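Local coordinates for protein Non-reducing end beta-L-arabinofuranosidase (Bacteroides thetaiotaomicron, PDB 5MQO) that probably hydrolyses glycosidic linkages of complex plant pectin, as a family GH127 glycoside hydrolase and putative aceric acidase, at residues A[34-39]-A[473-478]; A[306-311]-A[393-398]; A[479-484]-A[529-534]. One frame throughout, in Å; residues are numbered along the deposited sequence.

Contact 1 of 3, residues A[34-39]-A[473-478]; sequences AKMANT and AYTLSP
Ala37 and Leu476 form an antiparallel hydrogen-bonded pair: Leu476 N donates to Ala37 O at 2.9 Å, almost straight, and Ala37 N returns a bond to Leu476 O at 3.1 Å. Just before the pair, Met36 CA lies 3.2 Å from the same Leu476 O in a CA-H...O contact, and Lys35 O comes within 3.3 Å of Ser477 CB. On one side of the pair, Met36 meets Thr475. Its CG stands beside its own backbone N (chi1 -56°) and the chain runs on extended, which brings SD, its chain slanting across that of Thr475, to 3.3 Å from Thr475 OG1. That hydroxyl has its hydrogen-bond partner in Asn484, so the sulfur simply packs against a group already held. Beyond the pair of segments, Met36 reaches Tyr482 of the next strand and Leu396 of helix 382-399. With an alanine here, the thioether is gone, and a gap would probably open between Thr475, Tyr482 and Leu396, with the Tyr482 ring less firmly backed. At the far end, Thr39 CG2 sits 3.7 Å from Tyr474 CB, while the phenol leads off to a hydrogen bond with Asn489. Leu476 shares a sheet face with Ala37 and brings its CD1 methyl 3.9 Å from Asn38 O. Asn38 turns its CB away from this strand, and its OD1 takes a hydrogen bond from Trp393. Strand 37-38 is a short, weakly bonded edge strand, laid against 474-477 as the outermost member of a five-stranded mixed sheet, with Lys35 and Met36, just ahead of it, backbone-bonded to Glu397 of helix 382-399.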
loop_
_atom_site.group_PDB
_atom_site.type_symbol
_atom_site.label_atom_id
_atom_site.label_comp_id
_atom_site.label_asym_id
_atom_site.label_seq_id
_atom_site.Cartn_x
_atom_site.Cartn_y
_atom_site.Cartn_z
ATOM N N ALA A 34 -12.120 10.929 -14.249
ATOM C CA ALA A 34 -11.058 11.084 -13.296
ATOM C C ALA A 34 -11.025 12.562 -12.960
ATOM O O ALA A 34 -11.545 13.378 -13.726
ATOM C CB ALA A 34 -9.744 10.656 -13.911
ATOM N N LYS A 35 -10.431 12.888 -11.820
ATOM C CA LYS A 35 -10.222 14.270 -11.393
ATOM C C LYS A 35 -8.756 14.643 -11.258
ATOM O O LYS A 35 -8.392 15.815 -11.396
ATOM C CB LYS A 35 -10.948 14.504 -10.072
ATOM C CG LYS A 35 -12.387 14.014 -10.140
ATOM C CD LYS A 35 -13.369 14.852 -9.338
ATOM C CE LYS A 35 -14.656 15.036 -10.141
ATOM N NZ LYS A 35 -15.530 16.014 -9.453
ATOM N N MET A 36 -7.936 13.648 -10.946
ATOM C CA MET A 36 -6.494 13.775 -10.907
ATOM C C MET A 36 -5.843 12.647 -11.675
ATOM O O MET A 36 -6.453 11.603 -11.886
ATOM C CB MET A 36 -6.003 13.646 -9.490
ATOM C CG MET A 36 -6.612 14.601 -8.506
ATOM S SD MET A 36 -6.093 14.009 -6.901
ATOM C CE MET A 36 -6.652 15.337 -5.843
ATOM N N ALA A 37 -4.595 12.865 -12.058
ATOM C CA ALA A 37 -3.781 11.856 -12.700
ATOM C C ALA A 37 -2.366 11.853 -12.096
ATOM O O ALA A 37 -1.991 12.789 -11.374
ATOM C CB ALA A 37 -3.749 12.113 -14.184
ATOM N N ASN A 38 -1.624 10.767 -12.328
ATOM C CA ASN A 38 -0.243 10.654 -11.840
ATOM C C ASN A 38 0.699 11.673 -12.513
ATOM O O ASN A 38 0.446 12.182 -13.614
ATOM C CB ASN A 38 0.346 9.245 -12.094
ATOM C CG ASN A 38 -0.054 8.188 -11.036
ATOM O OD1 ASN A 38 -1.191 8.106 -10.582
ATOM N ND2 ASN A 38 0.895 7.347 -10.686
ATOM N N THR A 39 1.792 11.946 -11.809
ATOM C CA THR A 39 3.007 12.468 -12.393
ATOM C C THR A 39 3.632 11.333 -13.195
ATOM O O THR A 39 3.397 10.154 -12.912
ATOM C CB THR A 39 4.051 12.896 -11.336
ATOM O OG1 THR A 39 4.666 11.743 -10.733
ATOM C CG2 THR A 39 3.448 13.762 -10.281
ATOM N N ALA A 473 3.847 10.340 -4.653
ATOM C CA ALA A 473 4.123 11.553 -3.874
ATOM C C ALA A 473 3.215 12.688 -4.271
ATOM O O ALA A 473 2.764 13.401 -3.401
ATOM C CB ALA A 473 5.569 11.968 -4.009
ATOM N N TYR A 474 2.919 12.827 -5.568
ATOM C CA TYR A 474 2.088 13.929 -6.070
ATOM C C TYR A 474 1.004 13.432 -7.032
ATOM O O TYR A 474 1.112 12.347 -7.604
ATOM C CB TYR A 474 2.937 14.964 -6.843
ATOM C CG TYR A 474 4.132 15.588 -6.128
ATOM C CD1 TYR A 474 3.995 16.749 -5.343
ATOM C CD2 TYR A 474 5.420 15.064 -6.287
ATOM C CE1 TYR A 474 5.097 17.331 -4.696
ATOM C CE2 TYR A 474 6.515 15.642 -5.651
ATOM C CZ TYR A 474 6.347 16.770 -4.857
ATOM O OH TYR A 474 7.428 17.321 -4.232
ATOM N N THR A 475 -0.036 14.229 -7.228
ATOM C CA THR A 475 -0.863 14.101 -8.420
ATOM C C THR A 475 -1.043 15.458 -9.056
ATOM O O THR A 475 -0.756 16.490 -8.444
ATOM C CB THR A 475 -2.251 13.564 -8.074
ATOM O OG1 THR A 475 -2.781 14.348 -7.001
ATOM C CG2 THR A 475 -2.196 12.068 -7.668
ATOM N N LEU A 476 -1.571 15.457 -10.267
ATOM C CA LEU A 476 -1.880 16.703 -10.988
ATOM C C LEU A 476 -3.365 16.796 -11.301
ATOM O O LEU A 476 -4.091 15.794 -11.248
ATOM C CB LEU A 476 -1.113 16.763 -12.309
ATOM C CG LEU A 476 0.347 16.297 -12.317
ATOM C CD1 LEU A 476 0.827 16.079 -13.744
ATOM C CD2 LEU A 476 1.241 17.296 -11.579
ATOM N N SER A 477 -3.786 18.017 -11.631
ATOM C CA SER A 477 -5.084 18.277 -12.268
ATOM C C SER A 477 -4.937 19.581 -13.029
ATOM O O SER A 477 -3.872 20.178 -12.997
ATOM C CB SER A 477 -6.223 18.323 -11.240
ATOM O OG SER A 477 -6.218 19.483 -10.445
ATOM N N PRO A 478 -5.982 20.021 -13.738
ATOM C CA PRO A 478 -5.865 21.328 -14.413
ATOM C C PRO A 478 -5.705 22.538 -13.462
ATOM O O PRO A 478 -5.096 23.539 -13.846
ATOM C CB PRO A 478 -7.170 21.431 -15.220
ATOM C CG PRO A 478 -7.598 20.018 -15.403
ATOM C CD PRO A 478 -7.220 19.326 -14.122
#

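Contact 2 of 3, residues A[306-311]-A[393-398]; sequences GVADVY and WRMLEV
Arg394 crosses to the neighbouring helix at its very first side-chain carbon: CB rests on Ala308 CB at 3.6 Å, the point where the two backbones are nearest. Met395 SD lies beside the same Ala308 CB, 4.2 Å away. Arg394 CG then passes 3.3 Å from Asp309 OD1. A bend at the next bond (chi2 68°) carries the chain along the aspartate, with CD about equally far from both of its oxygens. NE makes the bond that matters, a salt bridge to Asp309 OD2 at 3.1 Å with a nearly straight N-H. The oxygen lies in the guanidinium plane, at its edge, but the donor meets the carboxylate from above its plane, the two planes standing 58° apart. Arg394 NH2 stays 3.7 Å from Asp309 OD2. The other oxygen, OD1, pairs with Arg253, so the buried carboxylate is shared by two arginines, which would probably stabilise its charged form.

A helical turn further on, Val398 CG1 abuts the edge of the Tyr311 ring, 3.3 Å from Tyr311 CE2.

The helix segments run nearly parallel, 18° apart with axes 9.1 Å from each other, consistent with the helical barrel of this family's catalytic domain. Helix 243-255 packs by Asp309 and Arg394, helix 258-270 covers Val307 and Val310, helix 402-416 lies against Met395 and Leu396, and strand 37-38 is linked through Trp393.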
loop_
_atom_site.group_PDB
_atom_site.type_symbol
_atom_site.label_atom_id
_atom_site.label_comp_id
_atom_site.label_asym_id
_atom_site.label_seq_id
_atom_site.Cartn_x
_atom_site.Cartn_y
_atom_site.Cartn_z
ATOM N N GLY A 306 -9.645 -2.561 -9.397
ATOM C CA GLY A 306 -9.953 -2.760 -10.810
ATOM C C GLY A 306 -11.266 -2.119 -11.187
ATOM O O GLY A 306 -11.366 -1.499 -12.241
ATOM N N VAL A 307 -12.268 -2.244 -10.323
ATOM C CA VAL A 307 -13.570 -1.628 -10.569
ATOM C C VAL A 307 -13.502 -0.088 -10.593
ATOM O O VAL A 307 -14.175 0.553 -11.398
ATOM C CB VAL A 307 -14.615 -2.148 -9.555
ATOM C CG1 VAL A 307 -15.918 -1.348 -9.586
ATOM C CG2 VAL A 307 -14.916 -3.615 -9.850
ATOM N N ALA A 308 -12.681 0.489 -9.717
ATOM C CA ALA A 308 -12.470 1.921 -9.679
ATOM C C ALA A 308 -11.845 2.382 -10.960
ATOM O O ALA A 308 -12.212 3.418 -11.499
ATOM C CB ALA A 308 -11.595 2.300 -8.520
ATOM N N ASP A 309 -10.910 1.583 -11.452
ATOM C CA ASP A 309 -10.324 1.803 -12.775
ATOM C C ASP A 309 -11.352 1.763 -13.921
ATOM O O ASP A 309 -11.315 2.610 -14.815
ATOM C CB ASP A 309 -9.161 0.826 -13.017
ATOM C CG ASP A 309 -7.828 1.400 -12.601
ATOM O OD1 ASP A 309 -7.713 2.643 -12.550
ATOM O OD2 ASP A 309 -6.890 0.611 -12.354
ATOM N N VAL A 310 -12.295 0.825 -13.885
ATOM C CA VAL A 310 -13.385 0.830 -14.876
ATOM C C VAL A 310 -14.257 2.051 -14.681
ATOM O O VAL A 310 -14.589 2.720 -15.671
ATOM C CB VAL A 310 -14.227 -0.457 -14.864
ATOM C CG1 VAL A 310 -15.496 -0.310 -15.728
ATOM C CG2 VAL A 310 -13.354 -1.620 -15.343
ATOM N N TYR A 311 -14.574 2.383 -13.423
ATOM C CA TYR A 311 -15.372 3.585 -13.149
ATOM C C TYR A 311 -14.715 4.843 -13.728
ATOM O O TYR A 311 -15.397 5.685 -14.296
ATOM C CB TYR A 311 -15.674 3.775 -11.659
ATOM C CG TYR A 311 -16.370 5.079 -11.459
ATOM C CD1 TYR A 311 -17.739 5.208 -11.710
ATOM C CD2 TYR A 311 -15.640 6.230 -11.137
ATOM C CE1 TYR A 311 -18.374 6.443 -11.586
ATOM C CE2 TYR A 311 -16.258 7.458 -11.008
ATOM C CZ TYR A 311 -17.609 7.561 -11.227
ATOM O OH TYR A 311 -18.143 8.800 -11.089
ATOM N N TRP A 393 -5.675 4.532 -3.936
ATOM C CA TRP A 393 -5.047 5.416 -4.868
ATOM C C TRP A 393 -5.989 5.708 -6.031
ATOM O O TRP A 393 -6.097 6.842 -6.418
ATOM C CB TRP A 393 -3.722 4.866 -5.346
ATOM C CG TRP A 393 -3.040 5.819 -6.253
ATOM C CD1 TRP A 393 -3.019 5.774 -7.619
ATOM C CD2 TRP A 393 -2.325 6.994 -5.877
ATOM N NE1 TRP A 393 -2.311 6.837 -8.111
ATOM C CE2 TRP A 393 -1.866 7.598 -7.059
ATOM C CE3 TRP A 393 -2.012 7.588 -4.651
ATOM C CZ2 TRP A 393 -1.122 8.761 -7.056
ATOM C CZ3 TRP A 393 -1.250 8.753 -4.646
ATOM C CH2 TRP A 393 -0.829 9.328 -5.847
ATOM N N ARG A 394 -6.675 4.696 -6.558
ATOM C CA ARG A 394 -7.659 4.892 -7.624
ATOM C C ARG A 394 -8.822 5.754 -7.139
ATOM O O ARG A 394 -9.261 6.687 -7.833
ATOM C CB ARG A 394 -8.197 3.570 -8.121
ATOM C CG ARG A 394 -7.416 2.938 -9.258
ATOM C CD ARG A 394 -6.054 2.492 -8.828
ATOM N NE ARG A 394 -5.376 1.746 -9.866
ATOM C CZ ARG A 394 -4.067 1.519 -9.880
ATOM N NH1 ARG A 394 -3.269 1.944 -8.899
ATOM N NH2 ARG A 394 -3.549 0.837 -10.888
ATOM N N MET A 395 -9.289 5.478 -5.926
ATOM C CA MET A 395 -10.358 6.296 -5.343
ATOM C C MET A 395 -9.944 7.776 -5.182
ATOM O O MET A 395 -10.742 8.679 -5.452
ATOM C CB MET A 395 -10.838 5.705 -4.022
ATOM C CG MET A 395 -11.461 4.319 -4.177
ATOM S SD MET A 395 -13.036 4.251 -5.046
ATOM C CE MET A 395 -14.088 5.059 -3.850
ATOM N N LEU A 396 -8.704 8.016 -4.778
ATOM C CA LEU A 396 -8.166 9.369 -4.799
ATOM C C LEU A 396 -8.292 10.004 -6.194
ATOM O O LEU A 396 -8.860 11.102 -6.312
ATOM C CB LEU A 396 -6.705 9.404 -4.350
ATOM C CG LEU A 396 -6.018 10.782 -4.298
ATOM C CD1 LEU A 396 -6.652 11.691 -3.240
ATOM C CD2 LEU A 396 -4.537 10.584 -4.015
ATOM N N GLU A 397 -7.790 9.324 -7.229
ATOM C CA GLU A 397 -7.732 9.922 -8.591
ATOM C C GLU A 397 -9.154 10.182 -9.178
ATOM O O GLU A 397 -9.404 11.193 -9.794
ATOM C CB GLU A 397 -6.834 9.086 -9.543
ATOM C CG GLU A 397 -5.387 8.915 -9.042
ATOM C CD GLU A 397 -4.295 8.904 -10.122
ATOM O OE1 GLU A 397 -4.361 8.172 -11.157
ATOM O OE2 GLU A 397 -3.317 9.649 -9.913
ATOM N N VAL A 398 -10.080 9.276 -8.919
ATOM C CA VAL A 398 -11.479 9.424 -9.307
ATOM C C VAL A 398 -12.297 10.485 -8.550
ATOM O O VAL A 398 -13.327 10.913 -9.060
ATOM C CB VAL A 398 -12.174 8.057 -9.118
ATOM C CG1 VAL A 398 -13.679 8.169 -9.044
ATOM C CG2 VAL A 398 -11.763 7.103 -10.226
#

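Contact 3 of 3, residues A[479-484]-A[529-534]; sequences EGIYCN and FSLFFR
Strands 480-483 and 529-535 make the parallel pairing in an otherwise antiparallel five-stranded sheet, in the region assigned to the GH127 middle domain. The ladder begins with Ser530 N on Glu479 O; Ile481 then bonds Ser530 O through its N and Phe532 N through its O, and Cys483 does the same with Phe532 O and Arg534 N. The bond from Phe532 N to Ile481 O, 2.8 Å, is close to linear.

On the face shared by Tyr482 and Phe532 the two rings lie side by side, pointing the same way, in an offset stack with centroids 4.0 Å apart and planes only 6° from parallel. Tyr482 CE2 sits over the Phe532 ring, 3.4 Å from Phe532 CG. Both side chains have CG next to their own backbone N (chi1 near -60°), so the two rings leave their strands in the same direction and overlap. The Phe532 edge meets Ile481 O and, at CZ, Glu479 OE2 3.9 Å away. Gly480 CA is also at this edge; a CB on it would run into Ser530 O and, at these backbone angles, into the carbonyl of Glu479.

The chain reaches 529-535 by way of strands 489-494, 500-506 and 514-521 of a second, antiparallel sheet before returning to this one. On the opposite face Ile481 CB touches Leu531 CD2 at 3.9 Å, and Cys483 SG lies obliquely by the Phe533 ring, 3.8 Å from Phe533 CE2, a sulfur-aromatic contact.

Past the ladder, Arg534 bends back at chi3. Its NE gives a 3.1 Å bond to a lone pair of Asn484 O, in both the carbonyl and guanidinium planes; NH1 adds a weak one. The same guanidinium forms salt bridges with Glu406 and Glu409 of helix 402-416.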
loop_
_atom_site.group_PDB
_atom_site.type_symbol
_atom_site.label_atom_id
_atom_site.label_comp_id
_atom_site.label_asym_id
_atom_site.label_seq_id
_atom_site.Cartn_x
_atom_site.Cartn_y
_atom_site.Cartn_z
ATOM N N GLU A 479 -6.233 22.422 -12.243
ATOM C CA GLU A 479 -6.085 23.437 -11.198
ATOM C C GLU A 479 -4.667 23.632 -10.647
ATOM O O GLU A 479 -4.376 24.694 -10.095
ATOM C CB GLU A 479 -7.021 23.109 -10.029
ATOM C CG GLU A 479 -8.500 23.340 -10.302
ATOM C CD GLU A 479 -9.341 23.212 -9.029
ATOM O OE1 GLU A 479 -10.210 22.309 -8.994
ATOM O OE2 GLU A 479 -9.135 24.004 -8.059
ATOM N N GLY A 480 -3.802 22.622 -10.759
ATOM C CA GLY A 480 -2.445 22.686 -10.194
ATOM C C GLY A 480 -1.869 21.339 -9.749
ATOM O O GLY A 480 -2.163 20.315 -10.350
ATOM N N ILE A 481 -1.059 21.364 -8.682
ATOM C CA ILE A 481 -0.270 20.227 -8.184
ATOM C C ILE A 481 -0.561 19.894 -6.708
ATOM O O ILE A 481 -0.562 20.774 -5.843
ATOM C CB ILE A 481 1.224 20.558 -8.303
ATOM C CG1 ILE A 481 1.545 20.830 -9.778
ATOM C CG2 ILE A 481 2.106 19.455 -7.694
ATOM C CD1 ILE A 481 2.950 21.314 -10.033
ATOM N N TYR A 482 -0.736 18.601 -6.426
ATOM C CA TYR A 482 -1.105 18.126 -5.094
ATOM C C TYR A 482 0.038 17.404 -4.409
ATOM O O TYR A 482 0.600 16.463 -4.978
ATOM C CB TYR A 482 -2.294 17.182 -5.212
ATOM C CG TYR A 482 -3.529 17.847 -5.764
ATOM C CD1 TYR A 482 -3.639 18.131 -7.133
ATOM C CD2 TYR A 482 -4.592 18.196 -4.930
ATOM C CE1 TYR A 482 -4.778 18.732 -7.652
ATOM C CE2 TYR A 482 -5.735 18.808 -5.444
ATOM C CZ TYR A 482 -5.823 19.081 -6.799
ATOM O OH TYR A 482 -6.941 19.680 -7.308
ATOM N N CYS A 483 0.385 17.834 -3.195
ATOM C CA CYS A 483 1.366 17.096 -2.397
ATOM C C CYS A 483 0.626 16.057 -1.540
ATOM O O CYS A 483 -0.039 16.406 -0.556
ATOM C CB CYS A 483 2.214 18.030 -1.527
ATOM S SG CYS A 483 2.975 19.393 -2.447
ATOM N N ASN A 484 0.774 14.791 -1.923
ATOM C CA ASN A 484 0.120 13.691 -1.266
ATOM C C ASN A 484 0.987 12.925 -0.263
ATOM O O ASN A 484 0.561 12.716 0.863
ATOM C CB ASN A 484 -0.425 12.761 -2.333
ATOM C CG ASN A 484 -1.589 13.376 -3.067
ATOM O OD1 ASN A 484 -2.552 13.770 -2.444
ATOM N ND2 ASN A 484 -1.500 13.472 -4.383
ATOM N N PHE A 529 -1.737 29.378 -10.617
ATOM C CA PHE A 529 -2.121 27.978 -10.449
ATOM C C PHE A 529 -1.818 27.606 -9.007
ATOM O O PHE A 529 -1.006 28.287 -8.351
ATOM C CB PHE A 529 -1.378 27.071 -11.437
ATOM C CG PHE A 529 0.107 27.022 -11.228
ATOM C CD1 PHE A 529 0.930 27.988 -11.780
ATOM C CD2 PHE A 529 0.684 26.013 -10.486
ATOM C CE1 PHE A 529 2.310 27.952 -11.582
ATOM C CE2 PHE A 529 2.060 25.969 -10.277
ATOM C CZ PHE A 529 2.879 26.936 -10.832
ATOM N N SER A 530 -2.443 26.529 -8.526
ATOM C CA SER A 530 -2.392 26.185 -7.097
ATOM C C SER A 530 -1.301 25.176 -6.713
ATOM O O SER A 530 -0.814 24.388 -7.538
ATOM C CB SER A 530 -3.756 25.676 -6.636
ATOM O OG SER A 530 -4.711 26.718 -6.559
ATOM N N LEU A 531 -0.904 25.228 -5.451
ATOM C CA LEU A 531 -0.154 24.136 -4.831
ATOM C C LEU A 531 -0.968 23.661 -3.657
ATOM O O LEU A 531 -1.170 24.408 -2.703
ATOM C CB LEU A 531 1.225 24.592 -4.335
ATOM C CG LEU A 531 2.314 24.809 -5.389
ATOM C CD1 LEU A 531 3.653 25.102 -4.713
ATOM C CD2 LEU A 531 2.463 23.628 -6.333
ATOM N N PHE A 532 -1.422 22.418 -3.714
ATOM C CA PHE A 532 -2.281 21.868 -2.667
ATOM C C PHE A 532 -1.424 21.042 -1.735
ATOM O O PHE A 532 -0.578 20.272 -2.205
ATOM C CB PHE A 532 -3.346 20.976 -3.259
ATOM C CG PHE A 532 -4.249 21.656 -4.231
ATOM C CD1 PHE A 532 -3.870 21.834 -5.551
ATOM C CD2 PHE A 532 -5.527 22.054 -3.850
ATOM C CE1 PHE A 532 -4.720 22.432 -6.472
ATOM C CE2 PHE A 532 -6.394 22.645 -4.762
ATOM C CZ PHE A 532 -5.980 22.842 -6.080
ATOM N N PHE A 533 -1.652 21.180 -0.433
ATOM C CA PHE A 533 -0.956 20.368 0.591
ATOM C C PHE A 533 -1.944 19.581 1.405
ATOM O O PHE A 533 -2.829 20.150 2.065
ATOM C CB PHE A 533 -0.124 21.257 1.526
ATOM C CG PHE A 533 0.927 22.034 0.803
ATOM C CD1 PHE A 533 0.587 23.200 0.111
ATOM C CD2 PHE A 533 2.225 21.556 0.742
ATOM C CE1 PHE A 533 1.534 23.886 -0.606
ATOM C CE2 PHE A 533 3.177 22.242 0.038
ATOM C CZ PHE A 533 2.835 23.409 -0.640
ATOM N N ARG A 534 -1.816 18.266 1.369
ATOM C CA ARG A 534 -2.707 17.430 2.167
ATOM C C ARG A 534 -2.449 17.726 3.643
ATOM O O ARG A 534 -1.303 17.827 4.060
ATOM C CB ARG A 534 -2.508 15.946 1.842
ATOM C CG ARG A 534 -3.464 15.016 2.570
ATOM C CD ARG A 534 -3.358 13.609 2.045
ATOM N NE ARG A 534 -2.114 13.034 2.490
ATOM C CZ ARG A 534 -1.908 12.480 3.683
ATOM N NH1 ARG A 534 -0.699 11.982 3.981
ATOM N NH2 ARG A 534 -2.899 12.400 4.578
#

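Contacts 1 and 3 belong to one sheet: strands 474-477 and 480-483 are consecutive neighbours in it, with contact 1 at its partly buried margin and contact 3 in the interior of the sheet, and buried. Contact 2 is buried among helices and nested in the loop that contact 1 closes. It meets the sheet's edge through Trp393 and through Glu397, whose backbone O accepts from Lys35 N. The chemistry differs accordingly. Contact 1 rests on two backbone bonds and scattered side-chain contacts of Met36, Thr39 and Leu476, contact 3 on a full parallel ladder with stacked rings, and contact 2 on a buried salt bridge beside apolar contacts of Ala308, Met395, Val398 and the Tyr311 ring. Contacts 2 and 3 barely touch.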